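Local coordinates for protein kirola (PDB 4IGV) that is a kiwifruit allergen of the ripening-related, PR-10-like protein family and probably carries small hydrophobic ligands, as Bet v 1-type relatives do, at residues 30-35 / 40-45; 60-65 / 130-135. One frame throughout, in Å; residues are numbered along the deposited sequence.

Contact 1: residues 30-35 / 40-45; sequences LISEMS and QGVDLL
In the Bet v 1 fold, two short helices interrupt the seven-stranded antiparallel sheet between its first and second strands in sequence, and the return from the second helix into the sheet illustrates a helix-to-strand connection with a small interface. Here I31 and S32, on helix 30-34, meet V42 and G41 of strand 39-46, an outermost strand of the sheet. The axes of the short segments 30-34 and 41-45 run almost antiparallel, at 172°, and come within 7.5 Å.

V42 supplies the apolar half. Its CG2 methyl lies 3.8 Å from CG1 of I31, and the two side chains cross at about a right angle. I31 reaches it through a first torsion of 69°, which sets CG1 between the backbone N and the carbonyl carbon. I31 and S32 are each modelled in two conformers, and their contacts belong to the one described, so they are less certain. I23 of helix 17-25 and I39 also pack on I31, while W49, I56 and F58 close round V42, making this the buried side of the contact.

S32 marks the change to a more open side. It points at the strand, yet no hydrogen bond joins the two segments: its OG stands 3.7 Å from V42 N and touches the backbone by packing. The chain turns a corner at Q40, where a classic beta bulge sets Q40 and G41 both opposite K59 of the neighbouring strand 55-62. The side chain of Q40 leaves the backbone away from the helix, and its amide is held elsewhere: OE1 is hydrogen-bonded to T61 and NE2 to the carbonyl of P36. S32 OG also lies 3.7 Å from G41 CA, against the backbone.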
loop_
_atom_site.group_PDB
_atom_site.type_symbol
_atom_site.label_atom_id
_atom_site.label_comp_id
_atom_site.label_asym_id
_atom_site.label_seq_id
_atom_site.Cartn_x
_atom_site.Cartn_y
_atom_site.Cartn_z
ATOM N N LEU A 30 5.451 8.807 6.641
ATOM C CA LEU A 30 5.566 8.313 8.029
ATOM C C LEU A 30 5.800 6.797 8.094
ATOM O O LEU A 30 6.259 6.308 9.119
ATOM C CB LEU A 30 4.305 8.663 8.820
ATOM C CG LEU A 30 4.117 10.119 9.101
ATOM C CD1 LEU A 30 2.791 10.359 9.783
ATOM C CD2 LEU A 30 5.260 10.724 9.956
ATOM N N ILE A 31 5.480 6.043 7.037
ATOM C CA ILE A 31 5.631 4.583 7.115
ATOM C C ILE A 31 7.090 4.155 7.098
ATOM O O ILE A 31 7.401 3.029 7.504
ATOM C CB ILE A 31 4.803 3.779 6.072
ATOM C CG1 ILE A 31 5.337 3.976 4.637
ATOM C CG2 ILE A 31 3.268 4.035 6.281
ATOM C CD1 ILE A 31 4.661 3.107 3.563
ATOM N N SER A 32 7.988 5.014 6.620
ATOM C CA SER A 32 9.422 4.744 6.834
ATOM C C SER A 32 9.729 4.655 8.316
ATOM O O SER A 32 10.388 3.699 8.752
ATOM C CB SER A 32 10.262 5.825 6.187
ATOM O OG SER A 32 9.944 5.821 4.812
ATOM N N GLU A 33 9.215 5.608 9.093
ATOM C CA GLU A 33 9.469 5.661 10.514
ATOM C C GLU A 33 8.780 4.536 11.298
ATOM O O GLU A 33 9.354 4.004 12.271
ATOM C CB GLU A 33 9.018 7.042 11.000
ATOM C CG GLU A 33 8.724 7.170 12.439
ATOM C CD GLU A 33 8.047 8.525 12.728
ATOM O OE1 GLU A 33 8.789 9.535 12.714
ATOM O OE2 GLU A 33 6.800 8.567 12.940
ATOM N N MET A 34 7.543 4.195 10.889
ATOM C CA MET A 34 6.707 3.252 11.620
ATOM C C MET A 34 6.976 1.804 11.283
ATOM O O MET A 34 6.768 0.908 12.104
ATOM C CB MET A 34 5.231 3.575 11.422
ATOM C CG MET A 34 4.921 4.985 11.874
ATOM S SD MET A 34 3.202 5.468 11.525
ATOM C CE MET A 34 3.123 7.044 12.381
ATOM N N SER A 35 7.516 1.573 10.089
ATOM C CA SER A 35 7.837 0.193 9.610
ATOM C C SER A 35 9.190 0.217 8.881
ATOM O O SER A 35 9.317 -0.161 7.709
ATOM C CB SER A 35 6.742 -0.345 8.673
ATOM O OG SER A 35 6.778 -1.760 8.558
ATOM N N GLN A 40 12.147 1.797 3.479
ATOM C CA GLN A 40 13.324 2.642 3.688
ATOM C C GLN A 40 13.169 4.066 3.158
ATOM O O GLN A 40 13.922 4.949 3.562
ATOM C CB GLN A 40 14.537 2.023 3.065
ATOM C CG GLN A 40 15.030 0.819 3.789
ATOM C CD GLN A 40 14.192 -0.433 3.575
ATOM O OE1 GLN A 40 13.970 -0.830 2.453
ATOM N NE2 GLN A 40 13.721 -1.054 4.666
ATOM N N GLY A 41 12.216 4.294 2.275
ATOM C CA GLY A 41 11.997 5.643 1.768
ATOM C C GLY A 41 10.659 5.719 1.056
ATOM O O GLY A 41 10.246 4.777 0.384
ATOM N N VAL A 42 9.989 6.852 1.236
ATOM C CA VAL A 42 8.805 7.240 0.476
ATOM C C VAL A 42 9.039 8.669 0.056
ATOM O O VAL A 42 8.990 9.607 0.889
ATOM C CB VAL A 42 7.606 7.188 1.371
ATOM C CG1 VAL A 42 6.382 7.558 0.594
ATOM C CG2 VAL A 42 7.394 5.769 1.996
ATOM N N ASP A 43 9.237 8.836 -1.251
ATOM C CA ASP A 43 9.668 10.122 -1.806
ATOM C C ASP A 43 8.690 10.624 -2.835
ATOM O O ASP A 43 8.502 9.993 -3.895
ATOM C CB ASP A 43 11.033 10.011 -2.461
ATOM C CG ASP A 43 12.077 9.502 -1.498
ATOM O OD1 ASP A 43 12.225 10.132 -0.422
ATOM O OD2 ASP A 43 12.615 8.395 -1.734
ATOM N N LEU A 44 8.059 11.756 -2.549
ATOM C CA LEU A 44 7.184 12.388 -3.506
ATOM C C LEU A 44 8.050 12.888 -4.656
ATOM O O LEU A 44 9.053 13.557 -4.449
ATOM C CB LEU A 44 6.450 13.553 -2.815
ATOM C CG LEU A 44 5.437 14.322 -3.669
ATOM C CD1 LEU A 44 4.225 13.463 -4.014
ATOM C CD2 LEU A 44 5.003 15.499 -2.864
ATOM N N LEU A 45 7.627 12.580 -5.871
ATOM C CA LEU A 45 8.303 13.015 -7.064
ATOM C C LEU A 45 7.560 14.087 -7.818
ATOM O O LEU A 45 8.197 14.947 -8.382
ATOM C CB LEU A 45 8.507 11.819 -7.977
ATOM C CG LEU A 45 9.387 10.700 -7.484
ATOM C CD1 LEU A 45 9.582 9.665 -8.616
ATOM C CD2 LEU A 45 10.721 11.173 -6.986
#

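Contact 2: residues 60-65 / 130-135; sequences YTIDGK and PNTLMN
I62 lays its CG2 methyl against the CG2 methyl of T132 at 3.6 Å, and from there reaches deeper to L133, so that one branched side chain spans two successive residues in the first turn of helix 131-145. Its two arms divide the work. CG2, anti to the backbone N, meets the threonine obliquely, whereas the other arm carries CD1 to within 4.1 Å of L133 CD1, the two side chains crossing at about a right angle. With CG anti to the backbone N (chi1 -172°) and chi2 at 67°, L133 directs CD1 toward I62; F99 of strand 96-107 also packs against L133, and the edge of the Y60 ring borders I62 on CG1.

The strand end that presents I62 is a beta hairpin tip, with a type I' turn from I62 to K65 joining strands 55-62 and 65-77. K65 folds back over the turn, and its NZ donates to I62 O at 2.9 Å from above the carbonyl plane. K65 N reaches the same oxygen from the opposite face, so two donors grip it. D63, exposed, brings OD2 to 4.0 Å from T132 CG2, a packing contact at the outer end.

The pair thus sets a hairpin of the sheet against the N-terminal turn of the long C-terminal helix characteristic of Bet v 1-like proteins. No hydrogen bond crosses between them, which is consistent with methyl packing, buried at I62 and L133 and nearer the surface at T132, as the main link between these two segments.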
loop_
_atom_site.group_PDB
_atom_site.type_symbol
_atom_site.label_atom_id
_atom_site.label_comp_id
_atom_site.label_asym_id
_atom_site.label_seq_id
_atom_site.Cartn_x
_atom_site.Cartn_y
_atom_site.Cartn_z
ATOM N N TYR A 60 11.935 -0.158 -0.600
ATOM C CA TYR A 60 11.450 -1.135 0.328
ATOM C C TYR A 60 12.235 -2.418 0.285
ATOM O O TYR A 60 13.077 -2.604 -0.601
ATOM C CB TYR A 60 9.922 -1.382 0.088
ATOM C CG TYR A 60 9.501 -2.081 -1.196
ATOM C CD1 TYR A 60 9.172 -3.410 -1.205
ATOM C CD2 TYR A 60 9.434 -1.400 -2.405
ATOM C CE1 TYR A 60 8.736 -4.065 -2.408
ATOM C CE2 TYR A 60 9.029 -2.033 -3.591
ATOM C CZ TYR A 60 8.662 -3.347 -3.584
ATOM O OH TYR A 60 8.257 -3.985 -4.739
ATOM N N THR A 61 12.002 -3.273 1.261
ATOM C CA THR A 61 12.710 -4.521 1.364
ATOM C C THR A 61 11.702 -5.639 1.568
ATOM O O THR A 61 10.848 -5.560 2.459
ATOM C CB THR A 61 13.705 -4.461 2.532
ATOM O OG1 THR A 61 14.682 -3.436 2.290
ATOM C CG2 THR A 61 14.429 -5.798 2.723
ATOM N N ILE A 62 11.827 -6.676 0.743
ATOM C CA ILE A 62 10.973 -7.868 0.780
ATOM C C ILE A 62 11.903 -9.070 0.831
ATOM O O ILE A 62 12.792 -9.223 -0.026
ATOM C CB ILE A 62 10.132 -8.009 -0.551
ATOM C CG1 ILE A 62 9.029 -6.963 -0.671
ATOM C CG2 ILE A 62 9.579 -9.482 -0.665
ATOM C CD1 ILE A 62 7.645 -7.455 -0.245
ATOM N N ASP A 63 11.704 -9.916 1.841
ATOM C CA ASP A 63 12.562 -11.084 2.065
ATOM C C ASP A 63 14.045 -10.713 2.054
ATOM O O ASP A 63 14.868 -11.401 1.448
ATOM C CB ASP A 63 12.249 -12.180 1.038
ATOM C CG ASP A 63 10.898 -12.867 1.294
ATOM O OD1 ASP A 63 10.281 -12.639 2.350
ATOM O OD2 ASP A 63 10.465 -13.679 0.448
ATOM N N GLY A 64 14.364 -9.597 2.708
ATOM C CA GLY A 64 15.740 -9.086 2.810
ATOM C C GLY A 64 16.343 -8.484 1.553
ATOM O O GLY A 64 17.537 -8.155 1.543
ATOM N N LYS A 65 15.567 -8.401 0.477
ATOM C CA LYS A 65 16.084 -7.797 -0.747
ATOM C C LYS A 65 15.449 -6.473 -1.052
ATOM O O LYS A 65 14.217 -6.296 -0.952
ATOM C CB LYS A 65 15.960 -8.708 -1.925
ATOM C CG LYS A 65 14.594 -9.114 -2.359
ATOM C CD LYS A 65 14.569 -10.633 -2.677
ATOM C CE LYS A 65 13.223 -11.015 -3.299
ATOM N NZ LYS A 65 12.070 -10.640 -2.422
ATOM N N PRO A 130 0.691 -12.686 -5.770
ATOM C CA PRO A 130 1.507 -11.796 -4.921
ATOM C C PRO A 130 1.253 -11.959 -3.426
ATOM O O PRO A 130 1.058 -10.969 -2.668
ATOM C CB PRO A 130 1.139 -10.409 -5.438
ATOM C CG PRO A 130 -0.241 -10.563 -5.949
ATOM C CD PRO A 130 -0.329 -11.943 -6.527
ATOM N N ASN A 131 1.317 -13.197 -2.948
ATOM C CA ASN A 131 1.094 -13.430 -1.521
ATOM C C ASN A 131 2.136 -12.777 -0.631
ATOM O O ASN A 131 1.805 -12.249 0.414
ATOM C CB ASN A 131 0.998 -14.943 -1.223
ATOM C CG ASN A 131 -0.278 -15.534 -1.796
ATOM O OD1 ASN A 131 -1.379 -15.218 -1.323
ATOM N ND2 ASN A 131 -0.151 -16.327 -2.817
ATOM N N THR A 132 3.384 -12.788 -1.063
ATOM C CA THR A 132 4.445 -12.220 -0.263
ATOM C C THR A 132 4.230 -10.722 -0.118
ATOM O O THR A 132 4.436 -10.155 0.942
ATOM C CB THR A 132 5.848 -12.517 -0.871
ATOM O OG1 THR A 132 6.064 -13.949 -0.880
ATOM C CG2 THR A 132 6.933 -11.865 -0.066
ATOM N N LEU A 133 3.760 -10.060 -1.175
ATOM C CA LEU A 133 3.496 -8.627 -1.089
ATOM C C LEU A 133 2.302 -8.328 -0.162
ATOM O O LEU A 133 2.293 -7.363 0.590
ATOM C CB LEU A 133 3.241 -8.061 -2.506
ATOM C CG LEU A 133 3.140 -6.558 -2.573
ATOM C CD1 LEU A 133 4.492 -5.861 -2.238
ATOM C CD2 LEU A 133 2.597 -6.062 -3.914
ATOM N N MET A 134 1.278 -9.177 -0.235
ATOM C CA MET A 134 0.156 -9.000 0.695
ATOM C C MET A 134 0.591 -9.166 2.144
ATOM O O MET A 134 0.209 -8.361 2.992
ATOM C CB MET A 134 -1.010 -9.944 0.354
ATOM C CG MET A 134 -2.199 -9.742 1.256
ATOM S SD MET A 134 -2.966 -8.084 1.122
ATOM C CE MET A 134 -3.878 -8.289 -0.386
ATOM N N ASN A 135 1.415 -10.161 2.425
ATOM C CA ASN A 135 1.935 -10.348 3.781
ATOM C C ASN A 135 2.691 -9.120 4.222
ATOM O O ASN A 135 2.555 -8.672 5.352
ATOM C CB ASN A 135 2.859 -11.571 3.842
ATOM C CG ASN A 135 2.128 -12.903 3.609
ATOM O OD1 ASN A 135 0.923 -13.013 3.854
ATOM N ND2 ASN A 135 2.885 -13.936 3.162
#

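Overall arrangement
Contacts 1 and 2 illustrate one principle twice: each lays a helix against the same antiparallel sheet without a hydrogen bond across. Both are partly buried, with centres 16 Å apart. I31 and V42 form the buried end of contact 1, I62 and L133 that of contact 2; Q40, D63 and T132 are exposed. Contact 1 is local, joining a short helix to the strand that follows it; contact 2 joins segments 65 residues apart. Contact 1 mixes one aliphatic pair with a serine hydroxyl packed on backbone, whereas contact 2 is chiefly aliphatic, with a threonine methyl on side chains. Neighbouring strands 39-46 and 55-62 link them.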